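PDB 2QG7: ethanolamine kinase Pv091845 from Plasmodium vivax, which probably phosphorylates ethanolamine at the expense of ATP, the first step in making phosphatidylethanolamine from ethanolamine. Local coordinates for residues Arg151-Glu154 with Lys155-Cys159; Lys204-Lys207 with Leu208-Ile212; Gln411-Tyr414 with Ile415-His418; Ala448-Pro452 with Ile453-Lys457. One frame throughout, in Å; residues are numbered along the deposited sequence.

In the fold
All four contacts are local, each made between neighbouring turns of one helix or around its end. Contact 1 lies on helix 151-163 beside the five-stranded antiparallel sheet. Contact 2, at the end of helix 196-210, has its centre about 18 Å from that of contact 1. Contacts 3 and 4 form a pair much farther along the chain, with centres about 9 Å apart: Gln411 CG is 3.1 Å from Lys457 O, and the His418 and Phe454 rings meet edge-to-face. Contacts 1 and 4, about 34 Å apart between centres, lie on opposite sides of the chain's centre. Contact 4 also reaches the second subunit.

Contact 1: residues Arg151-Glu154 with Lys155-Cys159; sequences RERE and KKISC
Ser158 meets the flat peptide carbonyl of Glu154 from both faces: its OG lies 2.7 Å from Glu154 O, tilted 29° from the carbonyl plane, and its backbone N approaches the same oxygen, at 3.1 Å, from the opposite face. With OG beside its own backbone N (chi1 -77°), Ser158 folds the hydroxyl back to donate to the preceding turn, and the carbonyl oxygen of buried Glu154 takes two bonds from one partner. The second flat group is the carboxylate of Glu154, which stretches away from the turn. Arg151 NH2 reaches OE2 of Glu154 on its syn side, 25° out of the carboxylate plane, in a 3.1 Å salt bridge. The other oxygen, OE1, is bridged by Arg178, so two arginines hold the carboxylate, and Arg151 is itself steadied by Thr145 and by the ring of Tyr141.

On the face toward helix 216-226, the aliphatic part of Arg153 crosses Ile157 at a slant, CD of Arg153 lying 4.0 Å from CG1 of Ile157. Bends at its second and third torsions carry the guanidinium of Arg153 on to Gln226. Ile157 N sends a nearly straight bond of 3.2 Å to Arg153 O. On the outer side, Lys156 lays its CG 3.4 Å from Glu152 O.

Arg153 and Ile157 both pack on Leu222 of helix 216-226, while Ser158 rests on Ile170 of strand 170-174. A helix that follows the third strand of a five-stranded antiparallel sheet and sits beside it is consistent with helix C of the protein-kinase-like fold.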
loop_
_atom_site.group_PDB
_atom_site.type_symbol
_atom_site.label_atom_id
_atom_site.label_comp_id
_atom_site.label_asym_id
_atom_site.label_seq_id
_atom_site.Cartn_x
_atom_site.Cartn_y
_atom_site.Cartn_z
ATOM N N ARG D 151 29.469 -9.146 4.662
ATOM C CA ARG D 151 29.609 -10.507 5.203
ATOM C C ARG D 151 30.749 -10.647 6.196
ATOM O O ARG D 151 30.654 -11.430 7.140
ATOM C CB ARG D 151 29.795 -11.523 4.069
ATOM C CG ARG D 151 28.625 -11.597 3.076
ATOM C CD ARG D 151 27.392 -12.269 3.689
ATOM N NE ARG D 151 26.214 -12.186 2.820
ATOM C CZ ARG D 151 24.955 -12.373 3.230
ATOM N NH1 ARG D 151 23.951 -12.271 2.354
ATOM N NH2 ARG D 151 24.691 -12.655 4.517
ATOM N N GLU D 152 31.819 -9.886 5.962
ATOM C CA GLU D 152 33.009 -9.871 6.805
ATOM C C GLU D 152 32.735 -9.174 8.133
ATOM O O GLU D 152 33.239 -9.574 9.180
ATOM C CB GLU D 152 34.175 -9.186 6.080
ATOM C CG GLU D 152 34.535 -9.803 4.713
ATOM C CD GLU D 152 33.909 -9.034 3.522
ATOM O OE1 GLU D 152 33.884 -7.772 3.540
ATOM O OE2 GLU D 152 33.456 -9.693 2.545
ATOM N N ARG D 153 31.917 -8.130 8.077
ATOM C CA ARG D 153 31.419 -7.457 9.273
ATOM C C ARG D 153 30.350 -8.307 10.004
ATOM O O ARG D 153 30.324 -8.348 11.242
ATOM C CB ARG D 153 30.911 -6.063 8.888
ATOM C CG ARG D 153 30.538 -5.138 10.034
ATOM C CD ARG D 153 29.068 -5.319 10.384
ATOM N NE ARG D 153 28.173 -4.724 9.377
ATOM C CZ ARG D 153 26.972 -5.228 9.059
ATOM N NH1 ARG D 153 26.230 -4.590 8.151
ATOM N NH2 ARG D 153 26.517 -6.386 9.639
ATOM N N GLU D 154 29.496 -9.000 9.249
ATOM C CA GLU D 154 28.489 -9.866 9.846
ATOM C C GLU D 154 29.114 -11.022 10.630
ATOM O O GLU D 154 28.560 -11.483 11.632
ATOM C CB GLU D 154 27.531 -10.407 8.787
ATOM C CG GLU D 154 26.253 -10.939 9.400
ATOM C CD GLU D 154 25.531 -11.970 8.552
ATOM O OE1 GLU D 154 24.567 -12.580 9.098
ATOM O OE2 GLU D 154 25.901 -12.178 7.360
ATOM N N LYS D 155 30.283 -11.464 10.150
ATOM C CA LYS D 155 31.035 -12.591 10.688
ATOM C C LYS D 155 31.641 -12.253 12.056
ATOM O O LYS D 155 31.578 -13.063 12.998
ATOM C CB LYS D 155 32.118 -13.004 9.688
ATOM C CG LYS D 155 32.663 -14.412 9.899
ATOM C CD LYS D 155 33.587 -14.867 8.783
ATOM C CE LYS D 155 34.978 -14.271 8.976
ATOM N NZ LYS D 155 35.972 -14.711 7.931
ATOM N N LYS D 156 32.193 -11.049 12.158
ATOM C CA LYS D 156 32.755 -10.533 13.397
ATOM C C LYS D 156 31.714 -10.333 14.501
ATOM O O LYS D 156 31.934 -10.764 15.651
ATOM C CB LYS D 156 33.484 -9.229 13.122
ATOM C CG LYS D 156 34.711 -9.384 12.239
ATOM C CD LYS D 156 35.493 -8.060 12.097
ATOM C CE LYS D 156 36.659 -8.208 11.129
ATOM N NZ LYS D 156 37.716 -9.084 11.722
ATOM N N ILE D 157 30.600 -9.678 14.140
ATOM C CA ILE D 157 29.449 -9.469 15.015
ATOM C C ILE D 157 28.899 -10.787 15.559
ATOM O O ILE D 157 28.559 -10.884 16.744
ATOM C CB ILE D 157 28.300 -8.670 14.262
ATOM C CG1 ILE D 157 28.784 -7.299 13.793
ATOM C CG2 ILE D 157 27.042 -8.532 15.113
ATOM C CD1 ILE D 157 29.033 -6.318 14.899
ATOM N N SER D 158 28.805 -11.782 14.677
ATOM C CA SER D 158 28.265 -13.120 14.970
ATOM C C SER D 158 28.937 -13.829 16.127
ATOM O O SER D 158 28.265 -14.451 16.954
ATOM C CB SER D 158 28.416 -14.008 13.736
ATOM O OG SER D 158 27.412 -13.658 12.791
ATOM N N CYS D 159 30.264 -13.737 16.182
ATOM C CA CYS D 159 31.003 -14.398 17.256
ATOM C C CYS D 159 30.911 -13.620 18.563
ATOM O O CYS D 159 30.745 -14.241 19.614
ATOM C CB CYS D 159 32.469 -14.708 16.869
ATOM S SG CYS D 159 33.571 -13.242 16.856
#

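Contact 2: residues Lys204-Lys207 with Leu208-Ile212; sequences KNLK and LLHDI
Lys207 and Asp211, one turn apart, meet through the lysine's methylenes rather than its charge. The Lys207 chain, bent at its second and fourth torsions, crosses the carboxylate so that its CD comes within 3.2 Å of Asp211 OD1, whereas NZ of Lys207 stays 4.4 Å from that oxygen, too far for a salt bridge. The opposite charges probably still attract, but the ammonium also has a cation-pi partner in Tyr394. The backbone bond from Asp211 N to Lys207 O is weak and bent.

Leu206 uses its branched end on a different side of the helix. With CG opposite the backbone N (chi1 -175°), the side chain runs forward along the helix and lays CG over the His210 ring, 4.0 Å from the centroid and 25° off the ring normal, a CH-pi contact. The carbonyl oxygen of Leu206 lies over the same face, 3.2 Å above the plane toward the rim, so one residue covers that face twice. Both ring nitrogens of His210 are bonded, ND1 to Tyr394 OH and NE2 to Asp363 OD2, which fixes the ring's rotation. CD1 of Leu206 also packs 3.8 Å from CD2 of Leu209.

Leu208 lies on the exposed flank. Its CB sits 3.4 Å from Asn205 O, and its CD1 is 3.8 Å from Asn205 OD1, the two side chains crossing at about a right angle.

Leu206, Leu209 and His210 face inward, onto helix 360-369 and, for His210, strand 290-293 as well; Lys204, Leu206 and Lys207 touch helix 384-395.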
loop_
_atom_site.group_PDB
_atom_site.type_symbol
_atom_site.label_atom_id
_atom_site.label_comp_id
_atom_site.label_asym_id
_atom_site.label_seq_id
_atom_site.Cartn_x
_atom_site.Cartn_y
_atom_site.Cartn_z
ATOM N N LYS D 204 13.731 -6.866 27.615
ATOM C CA LYS D 204 14.796 -7.443 28.484
ATOM C C LYS D 204 15.940 -8.052 27.693
ATOM O O LYS D 204 17.112 -7.844 28.048
ATOM C CB LYS D 204 14.247 -8.505 29.429
ATOM C CG LYS D 204 13.438 -7.979 30.592
ATOM C CD LYS D 204 13.069 -9.165 31.445
ATOM C CE LYS D 204 11.921 -8.845 32.387
ATOM N NZ LYS D 204 12.354 -7.853 33.422
ATOM N N ASN D 205 15.603 -8.804 26.635
ATOM C CA ASN D 205 16.607 -9.386 25.721
ATOM C C ASN D 205 17.325 -8.342 24.899
ATOM O O ASN D 205 18.506 -8.469 24.586
ATOM C CB ASN D 205 15.976 -10.432 24.803
ATOM C CG ASN D 205 17.006 -11.388 24.225
ATOM O OD1 ASN D 205 17.886 -11.878 24.928
ATOM N ND2 ASN D 205 16.907 -11.649 22.941
ATOM N N LEU D 206 16.603 -7.283 24.564
ATOM C CA LEU D 206 17.161 -6.169 23.782
ATOM C C LEU D 206 18.151 -5.371 24.615
ATOM O O LEU D 206 19.140 -4.895 24.087
ATOM C CB LEU D 206 16.043 -5.273 23.175
ATOM C CG LEU D 206 16.515 -4.143 22.235
ATOM C CD1 LEU D 206 17.094 -4.691 20.925
ATOM C CD2 LEU D 206 15.408 -3.158 21.950
ATOM N N LYS D 207 17.882 -5.225 25.920
ATOM C CA LYS D 207 18.846 -4.598 26.835
ATOM C C LYS D 207 20.129 -5.426 26.972
ATOM O O LYS D 207 21.237 -4.865 26.908
ATOM C CB LYS D 207 18.232 -4.371 28.212
ATOM C CG LYS D 207 18.429 -2.941 28.697
ATOM C CD LYS D 207 19.888 -2.705 29.054
ATOM C CE LYS D 207 20.216 -1.244 29.091
ATOM N NZ LYS D 207 19.509 -0.665 30.274
ATOM N N LEU D 208 19.971 -6.751 27.156
ATOM C CA LEU D 208 21.099 -7.670 27.092
ATOM C C LEU D 208 21.989 -7.481 25.855
ATOM O O LEU D 208 23.204 -7.512 25.961
ATOM C CB LEU D 208 20.612 -9.120 27.158
ATOM C CG LEU D 208 19.987 -9.604 28.479
ATOM C CD1 LEU D 208 19.282 -10.998 28.345
ATOM C CD2 LEU D 208 21.062 -9.651 29.562
ATOM N N LEU D 209 21.380 -7.316 24.675
ATOM C CA LEU D 209 22.104 -6.989 23.469
ATOM C C LEU D 209 22.755 -5.617 23.579
ATOM O O LEU D 209 23.920 -5.424 23.227
ATOM C CB LEU D 209 21.160 -7.086 22.249
ATOM C CG LEU D 209 21.510 -6.436 20.903
ATOM C CD1 LEU D 209 22.660 -7.144 20.253
ATOM C CD2 LEU D 209 20.311 -6.419 19.989
ATOM N N HIS D 210 21.998 -4.653 24.081
ATOM C CA HIS D 210 22.505 -3.290 24.165
ATOM C C HIS D 210 23.595 -3.081 25.236
ATOM O O HIS D 210 24.321 -2.085 25.198
ATOM C CB HIS D 210 21.338 -2.300 24.287
ATOM C CG HIS D 210 20.544 -2.162 23.017
ATOM N ND1 HIS D 210 19.411 -1.363 22.914
ATOM C CD2 HIS D 210 20.718 -2.735 21.799
ATOM C CE1 HIS D 210 18.929 -1.451 21.687
ATOM N NE2 HIS D 210 19.702 -2.277 20.995
ATOM N N ASP D 211 23.704 -4.033 26.168
ATOM C CA ASP D 211 24.684 -3.997 27.266
ATOM C C ASP D 211 26.066 -4.455 26.852
ATOM O O ASP D 211 27.032 -4.218 27.559
ATOM C CB ASP D 211 24.221 -4.859 28.436
ATOM C CG ASP D 211 23.168 -4.164 29.298
ATOM O OD1 ASP D 211 23.116 -2.909 29.282
ATOM O OD2 ASP D 211 22.394 -4.865 29.993
ATOM N N ILE D 212 26.161 -5.119 25.714
ATOM C CA ILE D 212 27.429 -5.592 25.190
ATOM C C ILE D 212 28.374 -4.418 24.959
ATOM O O ILE D 212 28.090 -3.523 24.155
ATOM C CB ILE D 212 27.244 -6.437 23.896
ATOM C CG1 ILE D 212 26.393 -7.669 24.181
ATOM C CG2 ILE D 212 28.556 -6.878 23.327
ATOM C CD1 ILE D 212 26.081 -8.444 22.948
#

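Contact 3: residues Gln411-Tyr414 with Ile415-His418; sequences QPFY and ICSH
Near the start of the long helix 413-430, the carbonyls of Phe413 and Tyr414 take the amides of Ser417 and His418. Ser417 N lies 2.9 Å from Phe413 O and His418 N lies 3.1 Å from Tyr414 O. His418 adds its ring to this turn: CG stands beside the backbone N (chi1 -66°), which brings one ring face over the same carbonyl, CD2 of His418 being 3.1 Å from Tyr414 O. That oxygen also accepts from Asn369 ND2, so the carbonyl of buried Tyr414 has a second donor besides His418 N. Cys416 CB lies 3.4 Å from Phe413 O and touches the Phe413 ring loosely, CB to CD2 4.5 Å.

The polar ends find partners in neighbouring parts of the fold. Tyr414 OH bonds Glu387 and its ring receives Lys457 in a cation-pi contact; Ser417 OG bonds Asn366, and His418 ND1 bonds Arg445 while its ring meets Trp378 edge-to-face.

Several helices enclose this turn. Phe413, Tyr414 and His418 pack on helix 360-369, Pro412, Ile415 and Cys416 on helix 269-284, and Cys416 touches helix 236-251 too.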
loop_
_atom_site.group_PDB
_atom_site.type_symbol
_atom_site.label_atom_id
_atom_site.label_comp_id
_atom_site.label_asym_id
_atom_site.label_seq_id
_atom_site.Cartn_x
_atom_site.Cartn_y
_atom_site.Cartn_z
ATOM N N GLN D 411 11.851 9.208 19.444
ATOM C CA GLN D 411 10.734 9.803 18.695
ATOM C C GLN D 411 11.081 10.220 17.236
ATOM O O GLN D 411 10.348 9.892 16.322
ATOM C CB GLN D 411 10.116 10.935 19.542
ATOM C CG GLN D 411 8.640 10.952 19.562
ATOM C CD GLN D 411 8.029 9.735 20.144
ATOM O OE1 GLN D 411 6.991 9.245 19.667
ATOM N NE2 GLN D 411 8.629 9.246 21.217
ATOM N N PRO D 412 12.218 10.896 17.011
ATOM C CA PRO D 412 12.580 11.147 15.611
ATOM C C PRO D 412 13.182 9.950 14.834
ATOM O O PRO D 412 13.443 10.075 13.632
ATOM C CB PRO D 412 13.665 12.223 15.738
ATOM C CG PRO D 412 14.295 11.981 17.099
ATOM C CD PRO D 412 13.193 11.472 17.975
ATOM N N PHE D 413 13.478 8.833 15.507
ATOM C CA PHE D 413 14.084 7.670 14.853
ATOM C C PHE D 413 13.023 6.834 14.122
ATOM O O PHE D 413 13.365 5.974 13.307
ATOM C CB PHE D 413 14.861 6.793 15.855
ATOM C CG PHE D 413 16.150 7.398 16.302
ATOM C CD1 PHE D 413 16.178 8.311 17.366
ATOM C CD2 PHE D 413 17.347 7.069 15.660
ATOM C CE1 PHE D 413 17.347 8.853 17.766
ATOM C CE2 PHE D 413 18.564 7.631 16.068
ATOM C CZ PHE D 413 18.555 8.528 17.100
ATOM N N TYR D 414 11.756 7.101 14.421
ATOM C CA TYR D 414 10.651 6.531 13.689
ATOM C C TYR D 414 10.761 6.825 12.173
ATOM O O TYR D 414 10.732 5.900 11.324
ATOM C CB TYR D 414 9.376 7.112 14.224
ATOM C CG TYR D 414 8.761 6.371 15.373
ATOM C CD1 TYR D 414 7.964 5.242 15.139
ATOM C CD2 TYR D 414 8.926 6.821 16.703
ATOM C CE1 TYR D 414 7.362 4.568 16.169
ATOM C CE2 TYR D 414 8.309 6.142 17.768
ATOM C CZ TYR D 414 7.529 5.025 17.482
ATOM O OH TYR D 414 6.920 4.338 18.480
ATOM N N ILE D 415 10.912 8.116 11.862
ATOM C CA ILE D 415 11.147 8.590 10.497
ATOM C C ILE D 415 12.455 8.110 9.902
ATOM O O ILE D 415 12.552 7.862 8.701
ATOM C CB ILE D 415 11.122 10.139 10.398
ATOM C CG1 ILE D 415 9.725 10.680 10.785
ATOM C CG2 ILE D 415 11.430 10.578 8.945
ATOM C CD1 ILE D 415 9.858 12.120 11.271
ATOM N N CYS D 416 13.459 8.028 10.738
ATOM C CA CYS D 416 14.776 7.514 10.343
ATOM C C CYS D 416 14.706 6.015 9.868
ATOM O O CYS D 416 15.311 5.598 8.885
ATOM C CB CYS D 416 15.711 7.666 11.557
ATOM S SG CYS D 416 17.360 7.170 11.190
ATOM N N SER D 417 13.962 5.226 10.618
ATOM C CA SER D 417 13.659 3.858 10.286
ATOM C C SER D 417 12.836 3.731 8.968
ATOM O O SER D 417 13.092 2.840 8.171
ATOM C CB SER D 417 12.861 3.282 11.458
ATOM O OG SER D 417 12.340 2.027 11.135
ATOM N N HIS D 418 11.869 4.632 8.743
ATOM C CA HIS D 418 11.170 4.717 7.447
ATOM C C HIS D 418 12.077 4.985 6.241
ATOM O O HIS D 418 11.941 4.352 5.206
ATOM C CB HIS D 418 10.068 5.782 7.498
ATOM C CG HIS D 418 8.955 5.444 8.421
ATOM N ND1 HIS D 418 8.356 4.200 8.434
ATOM C CD2 HIS D 418 8.323 6.183 9.363
ATOM C CE1 HIS D 418 7.382 4.188 9.334
ATOM N NE2 HIS D 418 7.341 5.382 9.911
#

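Contact 4: residues Ala448-Pro452 with Ile453-Lys457; sequences ASCLP and IFRSK
Leu451, extended in backbone (psi 141°) at the N-cap of the short helix 452-455, turns the chain into that helix after helix 438-448, and its carbonyl receives Phe454 N at 3.0 Å and Arg455 N at 2.9 Å. The Arg455 bond lies in the carbonyl plane, while Phe454 N comes from 50° above it. Pro452, which has no N-H to give, occupies the first helical position.

Arg455 folds back over the turn: a bend at its second torsion brings NE 2.9 Å from Ser449 O, in that carbonyl's plane, and leaves one face of the guanidinium over Cys450 CA. At the far end of the helix Ser456 grips Pro452 O twice, with its backbone N and with OG, the hydroxyl at 2.7 Å from that oxygen. Phe454 sends its ring to a different side, against Ala448, with CD1 3.3 Å from Ala448 O and CE1 4.1 Å from Ala448 CB. Leu451 and Ile453 lie side by side and point the same way, Leu451 CB 4.0 Å from Ile453 CG1.

NH2 of Arg455 bonds Phe257 O of the second subunit and its guanidinium makes a cation-pi contact with the ring of that same Phe257, so the turn takes part in the dimer interface. On the inner side Ala448 and Ser449 pack against helix 413-430, and Trp378, from a loop, touches Ala448, Leu451 and Ile453 and meets the Phe454 ring edge-to-face.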
loop_
_atom_site.group_PDB
_atom_site.type_symbol
_atom_site.label_atom_id
_atom_site.label_comp_id
_atom_site.label_asym_id
_atom_site.label_seq_id
_atom_site.Cartn_x
_atom_site.Cartn_y
_atom_site.Cartn_z
ATOM N N ALA D 448 5.515 7.081 4.607
ATOM C CA ALA D 448 5.442 7.133 6.071
ATOM C C ALA D 448 6.407 8.138 6.691
ATOM O O ALA D 448 6.091 8.692 7.726
ATOM C CB ALA D 448 5.643 5.767 6.669
ATOM N N SER D 449 7.558 8.369 6.067
ATOM C CA SER D 449 8.500 9.340 6.543
ATOM C C SER D 449 8.014 10.779 6.373
ATOM O O SER D 449 8.465 11.673 7.089
ATOM C CB SER D 449 9.835 9.178 5.855
ATOM O OG SER D 449 9.760 9.597 4.508
ATOM N N CYS D 450 7.086 11.008 5.449
ATOM C CA CYS D 450 6.473 12.329 5.248
ATOM C C CYS D 450 5.150 12.456 5.963
ATOM O O CYS D 450 4.584 13.544 5.960
ATOM C CB CYS D 450 6.243 12.588 3.755
ATOM S SG CYS D 450 7.750 12.508 2.802
ATOM N N LEU D 451 4.632 11.381 6.550
ATOM C CA LEU D 451 3.279 11.447 7.114
ATOM C C LEU D 451 3.233 12.180 8.449
ATOM O O LEU D 451 4.138 12.032 9.247
ATOM C CB LEU D 451 2.660 10.073 7.295
ATOM C CG LEU D 451 2.134 9.255 6.120
ATOM C CD1 LEU D 451 1.748 7.884 6.634
ATOM C CD2 LEU D 451 0.942 9.906 5.451
ATOM N N PRO D 452 2.171 12.988 8.685
ATOM C CA PRO D 452 1.963 13.745 9.922
ATOM C C PRO D 452 2.025 12.913 11.198
ATOM O O PRO D 452 2.627 13.350 12.190
ATOM C CB PRO D 452 0.549 14.305 9.733
ATOM C CG PRO D 452 0.471 14.556 8.263
ATOM C CD PRO D 452 1.069 13.273 7.723
ATOM N N ILE D 453 1.400 11.733 11.173
ATOM C CA ILE D 453 1.416 10.829 12.310
ATOM C C ILE D 453 2.827 10.463 12.763
ATOM O O ILE D 453 3.016 10.059 13.900
ATOM C CB ILE D 453 0.590 9.532 12.031
ATOM C CG1 ILE D 453 1.091 8.833 10.754
ATOM C CG2 ILE D 453 -0.935 9.848 11.968
ATOM C CD1 ILE D 453 0.606 7.426 10.617
ATOM N N PHE D 454 3.818 10.617 11.901
ATOM C CA PHE D 454 5.171 10.305 12.269
ATOM C C PHE D 454 6.005 11.555 12.392
ATOM O O PHE D 454 6.951 11.572 13.174
ATOM C CB PHE D 454 5.840 9.329 11.275
ATOM C CG PHE D 454 5.339 7.927 11.388
ATOM C CD1 PHE D 454 4.553 7.373 10.386
ATOM C CD2 PHE D 454 5.650 7.150 12.509
ATOM C CE1 PHE D 454 4.085 6.071 10.496
ATOM C CE2 PHE D 454 5.174 5.848 12.643
ATOM C CZ PHE D 454 4.389 5.312 11.637
ATOM N N ARG D 455 5.679 12.595 11.626
ATOM C CA ARG D 455 6.424 13.850 11.692
ATOM C C ARG D 455 6.093 14.658 12.968
ATOM O O ARG D 455 6.914 15.437 13.426
ATOM C CB ARG D 455 6.116 14.704 10.459
ATOM C CG ARG D 455 6.725 14.237 9.170
ATOM C CD ARG D 455 8.131 14.740 9.037
ATOM N NE ARG D 455 8.702 14.538 7.715
ATOM C CZ ARG D 455 8.694 15.445 6.730
ATOM N NH1 ARG D 455 9.247 15.168 5.568
ATOM N NH2 ARG D 455 8.123 16.635 6.885
ATOM N N SER D 456 4.890 14.495 13.506
ATOM C CA SER D 456 4.456 15.244 14.666
ATOM C C SER D 456 4.887 14.599 15.991
ATOM O O SER D 456 4.512 15.057 17.092
ATOM C CB SER D 456 2.944 15.409 14.651
ATOM O OG SER D 456 2.308 14.161 14.798
ATOM N N LYS D 457 5.645 13.508 15.868
ATOM C CA LYS D 457 6.205 12.803 16.990
ATOM C C LYS D 457 7.386 13.612 17.498
ATOM O O LYS D 457 7.573 13.724 18.711
ATOM C CB LYS D 457 6.681 11.422 16.533
ATOM C CG LYS D 457 5.589 10.366 16.535
ATOM C CD LYS D 457 6.213 9.079 16.093
ATOM C CE LYS D 457 5.182 8.031 15.781
ATOM N NZ LYS D 457 4.275 7.827 16.917
#